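Local coordinates for protein phosphatidylinositol-specific phospholipase C1 (Streptomyces antibioticus, PDB 3H4X) that belongs to the phosphatidylinositol-specific phospholipase C family and folds as a barrel of mostly parallel strands wrapped by helices, at residues 62-67 and 77-82. Residues are numbered along the deposited sequence; the frame is centred on the assembly and turned at random.
Sequences DLWSNA and SNPLGN. With EOH (ethanol), chain H.
A CH-pi contact between a proline and a tryptophan, at the C-terminal end of barrel strand 58-64, joins Trp64 to Pro79 in the surface loop that follows strand 73-74. Pro79 sets CD and CG over one face of the indole: CD stands 3.5 Å from the centroid of the six-membered ring of Trp64, only 18° off the normal, and comes within 3.4 Å of Trp64 CD2. Pro79 CG leans toward the five-membered ring, 3.7 Å from Trp64 CG. The backbone continues the cover over the same face, where Asn78 CA lies 4.3 Å from the six-membered centroid of Trp64, nearer the CH2 corner. Ser77 O approaches obliquely, 3.6 Å from Trp64 CZ2. With CG anti to the carbonyl carbon (chi1 -58°), the indole reaches out to the loop, and NE1 donates to Ser75 O just before it, which helps fix the ring's rotation. Beyond the strand, Ala67 CB adds a lighter contact at 4.2 Å from Pro79 CG, while the carbonyl O of Ala67 accepts a hydrogen bond from an ethanol, probably from the crystallisation liquor. Across the two segments the attachment is probably mainly dispersive, with a small electrostatic share, since the adjoining proline nitrogen would polarise the CD hydrogens facing the indole.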
# COMPACT_ATOMS: atom_id res chain seq x y z
N ASP A 62 -6.09 1.32 7.61
CA ASP A 62 -6.15 2.68 8.16
C ASP A 62 -5.53 2.69 9.55
O ASP A 62 -6.01 1.98 10.45
CB ASP A 62 -7.60 3.16 8.24
CG ASP A 62 -8.23 3.38 6.88
OD1 ASP A 62 -7.51 3.74 5.93
OD2 ASP A 62 -9.46 3.19 6.76
N LEU A 63 -4.48 3.48 9.73
CA LEU A 63 -3.77 3.57 11.01
C LEU A 63 -3.87 4.96 11.61
O LEU A 63 -3.92 5.96 10.89
CB LEU A 63 -2.28 3.25 10.84
CG LEU A 63 -1.90 1.85 10.40
CD1 LEU A 63 -0.39 1.69 10.48
CD2 LEU A 63 -2.61 0.79 11.24
N TRP A 64 -3.86 5.01 12.93
CA TRP A 64 -3.89 6.27 13.67
C TRP A 64 -2.69 6.34 14.60
O TRP A 64 -2.47 5.43 15.41
CB TRP A 64 -5.18 6.37 14.48
CG TRP A 64 -6.42 6.28 13.66
CD1 TRP A 64 -6.95 5.16 13.08
CD2 TRP A 64 -7.31 7.35 13.33
NE1 TRP A 64 -8.10 5.47 12.41
CE2 TRP A 64 -8.35 6.81 12.55
CE3 TRP A 64 -7.33 8.72 13.62
CZ2 TRP A 64 -9.39 7.59 12.05
CZ3 TRP A 64 -8.37 9.49 13.13
CH2 TRP A 64 -9.38 8.92 12.36
N SER A 65 -1.93 7.43 14.50
CA SER A 65 -0.72 7.60 15.31
C SER A 65 -0.89 8.61 16.44
O SER A 65 -0.06 8.66 17.34
CB SER A 65 0.45 8.09 14.45
OG SER A 65 0.60 7.35 13.25
N ASN A 66 -1.93 9.43 16.36
CA ASN A 66 -2.08 10.55 17.29
C ASN A 66 -3.21 10.37 18.29
O ASN A 66 -3.61 11.32 18.98
CB ASN A 66 -2.19 11.87 16.53
CG ASN A 66 -0.86 12.34 15.99
OD1 ASN A 66 -0.00 12.80 16.74
ND2 ASN A 66 -0.67 12.20 14.68
N ALA A 67 -3.73 9.16 18.38
CA ALA A 67 -4.64 8.82 19.47
C ALA A 67 -3.82 8.77 20.76
O ALA A 67 -2.58 8.75 20.73
CB ALA A 67 -5.33 7.50 19.22
N SER A 77 -12.99 4.72 11.58
CA SER A 77 -13.42 5.98 12.17
C SER A 77 -12.55 6.32 13.37
O SER A 77 -11.70 5.52 13.79
CB SER A 77 -14.89 5.89 12.56
OG SER A 77 -15.69 5.70 11.40
N ASN A 78 -12.75 7.51 13.92
CA ASN A 78 -11.99 7.95 15.07
C ASN A 78 -11.91 6.83 16.09
O ASN A 78 -12.93 6.34 16.56
CB ASN A 78 -12.65 9.18 15.70
CG ASN A 78 -11.78 9.81 16.75
OD1 ASN A 78 -10.56 9.84 16.62
ND2 ASN A 78 -12.40 10.30 17.82
N PRO A 79 -10.68 6.39 16.43
CA PRO A 79 -10.61 5.15 17.19
C PRO A 79 -11.05 5.24 18.65
O PRO A 79 -10.79 6.23 19.34
CB PRO A 79 -9.12 4.77 17.11
CG PRO A 79 -8.41 6.02 16.78
CD PRO A 79 -9.36 6.86 15.97
N LEU A 80 -11.74 4.20 19.08
CA LEU A 80 -12.00 3.96 20.49
C LEU A 80 -11.50 2.53 20.68
O LEU A 80 -12.17 1.57 20.30
CB LEU A 80 -13.49 4.07 20.80
CG LEU A 80 -13.85 4.26 22.27
CD1 LEU A 80 -15.34 4.57 22.42
CD2 LEU A 80 -13.46 3.06 23.12
N GLY A 81 -10.30 2.41 21.23
CA GLY A 81 -9.56 1.16 21.12
C GLY A 81 -9.17 0.94 19.67
O GLY A 81 -8.49 1.77 19.07
N ASN A 82 -9.62 -0.18 19.11
CA ASN A 82 -9.43 -0.50 17.70
C ASN A 82 -10.73 -1.08 17.17
O ASN A 82 -11.59 -1.49 17.95
CB ASN A 82 -8.32 -1.53 17.51
CG ASN A 82 -6.98 -1.03 17.99
OD1 ASN A 82 -6.23 -0.39 17.25
ND2 ASN A 82 -6.65 -1.34 19.24
C1 EOH H . -0.04 10.79 21.26
C2 EOH H . 1.36 11.10 21.78
O EOH H . -0.82 10.14 22.23